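Local coordinates for RNA-binding protein RMD9, mitochondrial (Saccharomyces cerevisiae S288C, PDB 7A9X) that binds a dodecameric sequence element in the 3'-untranslated regions of mitochondrial mRNAs and takes part in the processing or stability of these transcripts, at residues A[415-420]-A[447-452]; A[441-446]-A[481-486]. All coordinates share one frame; numbering follows the deposited sequence.

Contact 1 (A[415-420]-A[447-452])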
ATOM      1  N   HIS A 415     -10.251  25.478  -3.797  1.00 79.17           N
ATOM      2  CA  HIS A 415      -9.751  26.466  -4.758  1.00 79.72           C
ATOM      3  C   HIS A 415      -9.584  27.841  -4.110  1.00 84.76           C
ATOM      4  O   HIS A 415     -10.039  28.858  -4.638  1.00 92.01           O
ATOM      5  CB  HIS A 415     -10.664  26.558  -5.985  1.00 76.34           C
ATOM      6  CG  HIS A 415     -10.767  25.286  -6.769  1.00 77.50           C
ATOM      7  ND1 HIS A 415      -9.707  24.758  -7.476  1.00 80.46           N
ATOM      8  CD2 HIS A 415     -11.811  24.449  -6.974  1.00 73.79           C
ATOM      9  CE1 HIS A 415     -10.091  23.644  -8.074  1.00 77.67           C
ATOM     10  NE2 HIS A 415     -11.363  23.434  -7.786  1.00 76.58           N
ATOM     11  N   GLU A 416      -8.925  27.874  -2.953  1.00 86.79           N
ATOM     12  CA  GLU A 416      -8.686  29.124  -2.245  1.00 96.86           C
ATOM     13  C   GLU A 416      -7.235  29.194  -1.788  1.00 93.71           C
ATOM     14  O   GLU A 416      -6.642  28.181  -1.407  1.00 93.09           O
ATOM     15  CB  GLU A 416      -9.635  29.288  -1.045  1.00107.62           C
ATOM     16  CG  GLU A 416      -9.452  28.273   0.071  1.00116.37           C
ATOM     17  CD  GLU A 416     -10.320  28.583   1.277  1.00129.19           C
ATOM     18  OE1 GLU A 416     -11.251  29.404   1.145  1.00134.01           O
ATOM     19  OE2 GLU A 416     -10.069  28.010   2.359  1.00132.40           O
ATOM     20  N   ARG A 417      -6.670  30.403  -1.832  1.00 98.95           N
ATOM     21  CA  ARG A 417      -5.261  30.595  -1.511  1.00102.83           C
ATOM     22  C   ARG A 417      -5.012  30.627  -0.010  1.00 98.12           C
ATOM     23  O   ARG A 417      -3.914  30.276   0.440  1.00 99.79           O
ATOM     24  CB  ARG A 417      -4.757  31.890  -2.155  1.00112.97           C
ATOM     25  CG  ARG A 417      -3.270  32.156  -1.983  1.00122.06           C
ATOM     26  CD  ARG A 417      -2.877  33.469  -2.636  1.00132.55           C
ATOM     27  NE  ARG A 417      -1.432  33.681  -2.637  1.00143.47           N
ATOM     28  CZ  ARG A 417      -0.779  34.398  -1.728  1.00152.60           C
ATOM     29  NH1 ARG A 417      -1.441  34.977  -0.737  1.00154.87           N
ATOM     30  NH2 ARG A 417       0.537  34.539  -1.812  1.00156.82           N
ATOM     31  N   SER A 418      -6.014  31.038   0.772  1.00 91.64           N
ATOM     32  CA  SER A 418      -5.839  31.154   2.217  1.00 89.94           C
ATOM     33  C   SER A 418      -5.469  29.815   2.843  1.00 86.25           C
ATOM     34  O   SER A 418      -4.637  29.760   3.755  1.00 87.98           O
ATOM     35  CB  SER A 418      -7.117  31.696   2.853  1.00 92.09           C
ATOM     36  OG  SER A 418      -8.178  30.767   2.701  1.00 93.47           O
ATOM     37  N   ILE A 419      -6.082  28.725   2.376  1.00 80.03           N
ATOM     38  CA  ILE A 419      -5.782  27.420   2.948  1.00 78.53           C
ATOM     39  C   ILE A 419      -4.387  26.952   2.550  1.00 81.32           C
ATOM     40  O   ILE A 419      -3.762  26.172   3.279  1.00 79.26           O
ATOM     41  CB  ILE A 419      -6.864  26.398   2.543  1.00 75.12           C
ATOM     42  CG1 ILE A 419      -6.829  25.187   3.477  1.00 77.06           C
ATOM     43  CG2 ILE A 419      -6.706  25.974   1.086  1.00 71.55           C
ATOM     44  CD1 ILE A 419      -7.165  25.523   4.912  1.00 81.61           C
ATOM     45  N   ILE A 420      -3.869  27.428   1.416  1.00 79.40           N
ATOM     46  CA  ILE A 420      -2.511  27.077   1.014  1.00 84.30           C
ATOM     47  C   ILE A 420      -1.499  27.758   1.926  1.00 86.77           C
ATOM     48  O   ILE A 420      -0.564  27.123   2.432  1.00 85.12           O
ATOM     49  CB  ILE A 420      -2.279  27.446  -0.463  1.00 89.16           C
ATOM     50  CG1 ILE A 420      -3.341  26.792  -1.347  1.00 88.09           C
ATOM     51  CG2 ILE A 420      -0.882  27.040  -0.908  1.00 87.32           C
ATOM     52  CD1 ILE A 420      -3.219  27.156  -2.816  1.00 85.81           C
ATOM     53  N   GLY A 447      -1.979  25.383  -9.091  1.00 75.10           N
ATOM     54  CA  GLY A 447      -2.842  25.056 -10.204  1.00 73.51           C
ATOM     55  C   GLY A 447      -4.321  24.996  -9.892  1.00 80.06           C
ATOM     56  O   GLY A 447      -5.129  24.840 -10.812  1.00 79.20           O
ATOM     57  N   SER A 448      -4.710  25.114  -8.621  1.00 75.16           N
ATOM     58  CA  SER A 448      -6.111  25.100  -8.229  1.00 75.62           C
ATOM     59  C   SER A 448      -6.654  26.470  -7.853  1.00 84.68           C
ATOM     60  O   SER A 448      -7.844  26.576  -7.538  1.00 76.47           O
ATOM     61  CB  SER A 448      -6.325  24.140  -7.048  1.00 72.80           C
ATOM     62  OG  SER A 448      -6.076  22.794  -7.429  1.00 76.22           O
ATOM     63  N   ILE A 449      -5.826  27.512  -7.871  1.00 87.97           N
ATOM     64  CA  ILE A 449      -6.268  28.857  -7.533  1.00 87.76           C
ATOM     65  C   ILE A 449      -5.921  29.790  -8.682  1.00 90.44           C
ATOM     66  O   ILE A 449      -4.993  29.541  -9.459  1.00 98.18           O
ATOM     67  CB  ILE A 449      -5.637  29.365  -6.218  1.00 84.47           C
ATOM     68  CG1 ILE A 449      -4.110  29.409  -6.342  1.00 80.84           C
ATOM     69  CG2 ILE A 449      -6.078  28.501  -5.043  1.00 75.36           C
ATOM     70  CD1 ILE A 449      -3.420  30.059  -5.162  1.00 79.69           C
ATOM     71  N   ASP A 450      -6.686  30.873  -8.788  1.00 91.45           N
ATOM     72  CA  ASP A 450      -6.387  31.917  -9.754  1.00 90.59           C
ATOM     73  C   ASP A 450      -5.586  33.061  -9.153  1.00 89.19           C
ATOM     74  O   ASP A 450      -4.879  33.758  -9.889  1.00 89.95           O
ATOM     75  CB  ASP A 450      -7.684  32.465 -10.361  1.00 94.33           C
ATOM     76  CG  ASP A 450      -8.493  31.394 -11.059  1.00 99.53           C
ATOM     77  OD1 ASP A 450      -8.015  30.242 -11.119  1.00100.61           O
ATOM     78  OD2 ASP A 450      -9.602  31.701 -11.542  1.00101.20           O
ATOM     79  N   ASN A 451      -5.663  33.249  -7.835  1.00 93.45           N
ATOM     80  CA  ASN A 451      -4.993  34.353  -7.149  1.00102.37           C
ATOM     81  C   ASN A 451      -3.519  34.002  -6.928  1.00102.29           C
ATOM     82  O   ASN A 451      -3.059  33.730  -5.816  1.00102.01           O
ATOM     83  CB  ASN A 451      -5.705  34.667  -5.842  1.00110.80           C
ATOM     84  CG  ASN A 451      -5.135  35.882  -5.145  1.00124.47           C
ATOM     85  OD1 ASN A 451      -4.480  36.719  -5.766  1.00134.50           O
ATOM     86  ND2 ASN A 451      -5.382  35.986  -3.844  1.00126.49           N
ATOM     87  N   THR A 452      -2.774  34.011  -8.029  1.00100.17           N
ATOM     88  CA  THR A 452      -1.333  33.811  -7.994  1.00100.18           C
ATOM     89  C   THR A 452      -0.751  34.334  -9.299  1.00101.88           C
ATOM     90  O   THR A 452      -1.474  34.612 -10.258  1.00101.01           O
ATOM     91  CB  THR A 452      -0.965  32.338  -7.775  1.00100.86           C
ATOM     92  OG1 THR A 452       0.460  32.187  -7.814  1.00105.02           O
ATOM     93  CG2 THR A 452      -1.593  31.460  -8.846  1.00 95.08           C
TER
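Ile449 shows how one branched side chain can close the seam between a helix start and a loop. Its CG1 stands between the backbone N and the carbonyl carbon (chi1 61°), which sends the two branches to different targets. CG2 presses on the backbone where Glu416 leads into the helix, 3.5 Å from Glu416 C, while CD1 meets Ile420 CD1 tip to tip at 3.7 Å and also touches Arg417 CB.

Both outer sides of this buried isoleucine patch are looser and more open to solvent. At one, the exposed His415 donates from ND1 to Ser448 O at 2.6 Å; the acceptor lies near the ring plane, and the N-H reaches a lone pair in the carbonyl plane. At the other, Arg417 runs out extended past the exposed Asn451, bringing CD to 3.2 Å from Asn451 O, and its guanidinium pairs with Asp421. With an alanine here, Asp421 would probably lose its cationic mate and the backbone at Asn451 its cover of methylenes. The whole joins the start of helix 417-429, in the inferred repeat PPR7, to the loop after helix 436-445, in PPR8, the repeat-to-repeat packing of a pentatricopeptide alpha-solenoid.

Contact 2 (A[441-446]-A[481-486]). With nucleotides of chain B.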
ATOM      1  N   ILE A 441       3.751  19.475  -3.324  1.00 66.67           N
ATOM      2  CA  ILE A 441       2.325  19.768  -3.224  1.00 73.31           C
ATOM      3  C   ILE A 441       2.085  21.271  -3.205  1.00 74.93           C
ATOM      4  O   ILE A 441       1.119  21.765  -3.799  1.00 70.99           O
ATOM      5  CB  ILE A 441       1.729  19.083  -1.981  1.00 67.93           C
ATOM      6  CG1 ILE A 441       1.915  17.567  -2.073  1.00 62.43           C
ATOM      7  CG2 ILE A 441       0.255  19.428  -1.839  1.00 63.15           C
ATOM      8  CD1 ILE A 441       1.655  16.846  -0.777  1.00 61.25           C
ATOM      9  N   LEU A 442       2.955  22.023  -2.523  1.00 75.14           N
ATOM     10  CA  LEU A 442       2.809  23.475  -2.486  1.00 82.19           C
ATOM     11  C   LEU A 442       2.889  24.073  -3.885  1.00 89.58           C
ATOM     12  O   LEU A 442       2.163  25.021  -4.206  1.00 97.30           O
ATOM     13  CB  LEU A 442       3.872  24.085  -1.572  1.00 83.46           C
ATOM     14  CG  LEU A 442       3.626  23.946  -0.067  1.00 84.91           C
ATOM     15  CD1 LEU A 442       4.886  24.264   0.718  1.00 89.20           C
ATOM     16  CD2 LEU A 442       2.492  24.859   0.368  1.00 84.80           C
ATOM     17  N   LEU A 443       3.762  23.530  -4.735  1.00 85.42           N
ATOM     18  CA  LEU A 443       3.784  23.961  -6.130  1.00 81.03           C
ATOM     19  C   LEU A 443       2.525  23.513  -6.861  1.00 77.52           C
ATOM     20  O   LEU A 443       1.914  24.300  -7.594  1.00 75.20           O
ATOM     21  CB  LEU A 443       5.030  23.421  -6.832  1.00 80.04           C
ATOM     22  CG  LEU A 443       5.141  23.720  -8.330  1.00 80.05           C
ATOM     23  CD1 LEU A 443       5.151  25.220  -8.584  1.00 82.01           C
ATOM     24  CD2 LEU A 443       6.378  23.066  -8.925  1.00 84.64           C
ATOM     25  N   LYS A 444       2.121  22.254  -6.668  1.00 74.43           N
ATOM     26  CA  LYS A 444       0.920  21.742  -7.321  1.00 74.34           C
ATOM     27  C   LYS A 444      -0.316  22.543  -6.934  1.00 74.41           C
ATOM     28  O   LYS A 444      -1.221  22.726  -7.757  1.00 73.48           O
ATOM     29  CB  LYS A 444       0.728  20.266  -6.966  1.00 66.63           C
ATOM     30  CG  LYS A 444      -0.421  19.574  -7.688  1.00 65.93           C
ATOM     31  CD  LYS A 444      -0.702  18.204  -7.080  1.00 70.77           C
ATOM     32  CE  LYS A 444      -1.567  17.346  -7.991  1.00 75.31           C
ATOM     33  NZ  LYS A 444      -2.836  18.011  -8.389  1.00 89.99           N
ATOM     34  N   SER A 445      -0.366  23.036  -5.692  1.00 76.37           N
ATOM     35  CA  SER A 445      -1.553  23.732  -5.203  1.00 76.80           C
ATOM     36  C   SER A 445      -1.846  24.999  -5.998  1.00 77.57           C
ATOM     37  O   SER A 445      -3.003  25.426  -6.070  1.00 82.88           O
ATOM     38  CB  SER A 445      -1.386  24.068  -3.720  1.00 76.88           C
ATOM     39  OG  SER A 445      -1.247  22.888  -2.944  1.00 78.90           O
ATOM     40  N   LEU A 446      -0.824  25.609  -6.601  1.00 76.06           N
ATOM     41  CA  LEU A 446      -1.035  26.835  -7.360  1.00 82.42           C
ATOM     42  C   LEU A 446      -1.901  26.612  -8.592  1.00 82.18           C
ATOM     43  O   LEU A 446      -2.504  27.568  -9.090  1.00 83.74           O
ATOM     44  CB  LEU A 446       0.312  27.437  -7.758  1.00 88.80           C
ATOM     45  CG  LEU A 446       1.227  27.820  -6.590  1.00 91.02           C
ATOM     46  CD1 LEU A 446       2.510  28.454  -7.098  1.00 96.95           C
ATOM     47  CD2 LEU A 446       0.508  28.753  -5.627  1.00 89.22           C
ATOM     48  N   LEU A 481       8.307  17.486 -12.070  1.00 80.67           N
ATOM     49  CA  LEU A 481       7.808  18.151 -13.267  1.00 80.79           C
ATOM     50  C   LEU A 481       6.289  18.083 -13.356  1.00 81.84           C
ATOM     51  O   LEU A 481       5.659  19.009 -13.881  1.00 76.43           O
ATOM     52  CB  LEU A 481       8.445  17.534 -14.515  1.00 79.41           C
ATOM     53  CG  LEU A 481       9.968  17.634 -14.622  1.00 94.09           C
ATOM     54  CD1 LEU A 481      10.461  16.947 -15.884  1.00100.43           C
ATOM     55  CD2 LEU A 481      10.421  19.087 -14.587  1.00 93.62           C
ATOM     56  N   SER A 482       5.685  16.999 -12.860  1.00 79.00           N
ATOM     57  CA  SER A 482       4.230  16.904 -12.852  1.00 72.14           C
ATOM     58  C   SER A 482       3.604  18.004 -12.006  1.00 74.77           C
ATOM     59  O   SER A 482       2.519  18.498 -12.334  1.00 70.92           O
ATOM     60  CB  SER A 482       3.797  15.529 -12.342  1.00 75.11           C
ATOM     61  OG  SER A 482       4.182  14.498 -13.235  1.00 70.57           O
ATOM     62  N   ALA A 483       4.272  18.404 -10.921  1.00 73.56           N
ATOM     63  CA  ALA A 483       3.758  19.488 -10.092  1.00 73.57           C
ATOM     64  C   ALA A 483       3.818  20.822 -10.826  1.00 75.93           C
ATOM     65  O   ALA A 483       2.895  21.636 -10.719  1.00 78.07           O
ATOM     66  CB  ALA A 483       4.538  19.562  -8.780  1.00 70.61           C
ATOM     67  N   LEU A 484       4.898  21.067 -11.572  1.00 82.45           N
ATOM     68  CA  LEU A 484       4.982  22.293 -12.358  1.00 84.94           C
ATOM     69  C   LEU A 484       3.970  22.281 -13.497  1.00 85.56           C
ATOM     70  O   LEU A 484       3.371  23.314 -13.818  1.00 90.47           O
ATOM     71  CB  LEU A 484       6.401  22.472 -12.899  1.00 89.58           C
ATOM     72  CG  LEU A 484       6.751  23.798 -13.580  1.00 92.86           C
ATOM     73  CD1 LEU A 484       6.740  24.950 -12.584  1.00 90.40           C
ATOM     74  CD2 LEU A 484       8.103  23.691 -14.270  1.00 96.38           C
ATOM     75  N   ARG A 485       3.763  21.116 -14.117  1.00 85.36           N
ATOM     76  CA  ARG A 485       2.752  21.003 -15.162  1.00 83.22           C
ATOM     77  C   ARG A 485       1.352  21.249 -14.612  1.00 80.85           C
ATOM     78  O   ARG A 485       0.552  21.958 -15.233  1.00 81.11           O
ATOM     79  CB  ARG A 485       2.844  19.628 -15.824  1.00 77.63           C
ATOM     80  CG  ARG A 485       1.662  19.270 -16.702  1.00 78.61           C
ATOM     81  CD  ARG A 485       0.873  18.129 -16.088  1.00 84.10           C
ATOM     82  NE  ARG A 485       1.666  16.906 -16.023  1.00 90.27           N
ATOM     83  CZ  ARG A 485       1.360  15.850 -15.275  1.00 87.21           C
ATOM     84  NH1 ARG A 485       2.143  14.781 -15.288  1.00 86.44           N
ATOM     85  NH2 ARG A 485       0.278  15.867 -14.509  1.00 82.64           N
ATOM     86  N   ASP A 486       1.041  20.683 -13.444  1.00 75.27           N
ATOM     87  CA  ASP A 486      -0.276  20.878 -12.850  1.00 75.40           C
ATOM     88  C   ASP A 486      -0.531  22.327 -12.459  1.00 81.28           C
ATOM     89  O   ASP A 486      -1.691  22.751 -12.414  1.00 88.75           O
ATOM     90  CB  ASP A 486      -0.445  19.969 -11.632  1.00 69.48           C
ATOM     91  CG  ASP A 486      -0.723  18.532 -12.017  1.00 72.34           C
ATOM     92  OD1 ASP A 486      -0.923  18.273 -13.224  1.00 72.57           O
ATOM     93  OD2 ASP A 486      -0.742  17.664 -11.121  1.00 72.08           O
TER
ATOM     94  P     U B  13       1.611  11.966 -13.559  1.00 75.10           P
ATOM     95  OP1   U B  13       2.647  12.709 -14.320  1.00 76.39           O
ATOM     96  OP2   U B  13       0.475  12.707 -12.953  1.00 88.65           O
ATOM     97  O5'   U B  13       1.002  10.843 -14.508  1.00 76.22           O
ATOM     98  C5'   U B  13       0.170   9.814 -13.991  1.00 75.33           C
ATOM     99  C4'   U B  13      -0.624   9.158 -15.091  1.00 79.90           C
ATOM    100  O4'   U B  13      -1.594  10.103 -15.613  1.00 80.17           O
ATOM    101  C3'   U B  13       0.183   8.727 -16.308  1.00 90.35           C
ATOM    102  O3'   U B  13       0.773   7.449 -16.140  1.00 94.31           O
ATOM    103  C2'   U B  13      -0.841   8.776 -17.435  1.00 94.14           C
ATOM    104  O2'   U B  13      -1.638   7.601 -17.439  1.00 98.66           O
ATOM    105  C1'   U B  13      -1.718   9.955 -17.009  1.00 86.17           C
ATOM    106  N1    U B  13      -1.321  11.232 -17.648  1.00 86.53           N
ATOM    107  C2    U B  13      -1.519  11.400 -19.008  1.00 92.74           C
ATOM    108  O2    U B  13      -1.993  10.541 -19.734  1.00 97.80           O
ATOM    109  N3    U B  13      -1.129  12.623 -19.498  1.00 93.22           N
ATOM    110  C4    U B  13      -0.584  13.677 -18.790  1.00 87.72           C
ATOM    111  O4    U B  13      -0.284  14.718 -19.379  1.00 91.28           O
ATOM    112  C5    U B  13      -0.421  13.429 -17.392  1.00 81.75           C
ATOM    113  C6    U B  13      -0.789  12.248 -16.886  1.00 79.88           C
ATOM    114  P     C B  12       0.339  13.803  -7.934  1.00 68.42           P
ATOM    115  OP1   C B  12      -0.263  14.671  -8.975  1.00 69.74           O
ATOM    116  OP2   C B  12      -0.521  12.880  -7.153  1.00 77.83           O
ATOM    117  O5'   C B  12       1.492  12.948  -8.627  1.00 69.12           O
ATOM    118  C5'   C B  12       2.347  13.544  -9.594  1.00 70.45           C
ATOM    119  C4'   C B  12       2.973  12.524 -10.515  1.00 73.76           C
ATOM    120  O4'   C B  12       4.070  11.860  -9.830  1.00 73.96           O
ATOM    121  C3'   C B  12       2.046  11.420 -11.025  1.00 71.74           C
ATOM    122  O3'   C B  12       2.344  11.138 -12.391  1.00 73.47           O
ATOM    123  C2'   C B  12       2.424  10.219 -10.159  1.00 70.57           C
ATOM    124  O2'   C B  12       2.190   8.965 -10.764  1.00 71.17           O
ATOM    125  C1'   C B  12       3.912  10.458  -9.919  1.00 70.50           C
ATOM    126  N1    C B  12       4.421   9.863  -8.673  1.00 69.08           N
ATOM    127  C2    C B  12       5.617   9.139  -8.716  1.00 74.70           C
ATOM    128  O2    C B  12       6.213   9.025  -9.798  1.00 78.69           O
ATOM    129  N3    C B  12       6.098   8.584  -7.580  1.00 68.08           N
ATOM    130  C4    C B  12       5.435   8.727  -6.434  1.00 72.60           C
ATOM    131  N4    C B  12       5.955   8.159  -5.342  1.00 72.29           N
ATOM    132  C5    C B  12       4.211   9.457  -6.359  1.00 66.58           C
ATOM    133  C6    C B  12       3.745  10.002  -7.491  1.00 67.72           C
ATOM    134  P     U B  11      -1.567  12.156  -3.375  1.00 68.38           P
ATOM    135  OP1   U B  11      -2.793  12.771  -3.949  1.00 64.04           O
ATOM    136  OP2   U B  11      -1.345  10.696  -3.535  1.00 63.43           O
ATOM    137  O5'   U B  11      -0.299  12.918  -3.970  1.00 64.26           O
ATOM    138  C5'   U B  11      -0.243  14.334  -4.000  1.00 64.61           C
ATOM    139  C4'   U B  11       1.110  14.823  -4.446  1.00 66.48           C
ATOM    140  O4'   U B  11       2.106  14.509  -3.437  1.00 69.78           O
ATOM    141  C3'   U B  11       1.665  14.191  -5.713  1.00 66.79           C
ATOM    142  O3'   U B  11       1.123  14.746  -6.897  1.00 71.97           O
ATOM    143  C2'   U B  11       3.163  14.409  -5.561  1.00 66.50           C
ATOM    144  O2'   U B  11       3.512  15.749  -5.875  1.00 71.05           O
ATOM    145  C1'   U B  11       3.340  14.209  -4.056  1.00 69.34           C
ATOM    146  N1    U B  11       3.704  12.815  -3.722  1.00 69.68           N
ATOM    147  C2    U B  11       5.003  12.404  -3.961  1.00 73.77           C
ATOM    148  O2    U B  11       5.861  13.134  -4.430  1.00 71.88           O
ATOM    149  N3    U B  11       5.265  11.100  -3.622  1.00 75.04           N
ATOM    150  C4    U B  11       4.377  10.188  -3.085  1.00 72.83           C
ATOM    151  O4    U B  11       4.758   9.044  -2.836  1.00 72.06           O
ATOM    152  C5    U B  11       3.056  10.690  -2.872  1.00 63.37           C
ATOM    153  C6    U B  11       2.773  11.956  -3.190  1.00 63.79           C
TER
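OP1 of U13 of chain B is approached by two side chains of one helix turn, Ser482 and Arg485. Ser482 OG lies 2.6 Å from this oxygen, although its one proton could instead serve another acceptor, and Asn478 O and Tyr564 are also within its reach. Arg485 NH1 bonds the same oxygen, at a modelled distance too short to be taken literally. The guanidinium lies between Ser482 CB over one face and C5 of the U13 base over the opposite face, both offset toward its rim, with the phosphorus at its edge.

A second electrostatic chain runs back across the helices. Arg485 NH2 reaches Asp486 OD1 at 3.0 Å, meeting it from above the carboxylate plane. The lysine chain, extended as far as CE, brings Lys444 CE to 3.1 Å from OP1 of C12 of chain B; the bend at its end (chi4 -54°) places only NZ, which forms a longer salt bridge, 3.5 Å, with Asp486 OD2. The shared carboxylate probably moderates the positive charge gathered along the RNA backbone and holds both cations in place.

Beneath this polar layer the helices pack through small and branched residues: Leu443 CD2 touches Ala483 CB and Leu484 CB, each at 4.0 Å. On the RNA side, Ile441 CG1 lies 3.4 Å from O4' of U11 of chain B. Two helix segments inclined by only 20°, with RNA running across both, are consistent with the RNA-lining row of helices of a pentatricopeptide-repeat solenoid, continued past PPR8 by helix 478-486.

How the contacts relate
Together the two contacts tie helix 436-445 and its following loop to helix 417-429 and to helix 478-486. Contact 1 faces back to helix 417-429, and contact 2 forward to helix 478-486; their centres lie about 12 Å apart, and they touch where Ile420 CD1 packs 3.7 Å from Ser445 O. Contact 2 is buried and charged, its ions arranged around RNA phosphates above a leucine and alanine floor. Contact 1 is only partly buried, its nearest atom about 10 Å from the nucleic acid, and it combines an isoleucine pair with a single side-chain-to-backbone hydrogen bond. Chemistry thus follows position: gripping of the RNA backbone in one, packing between the inferred repeats PPR7 and PPR8 in the other.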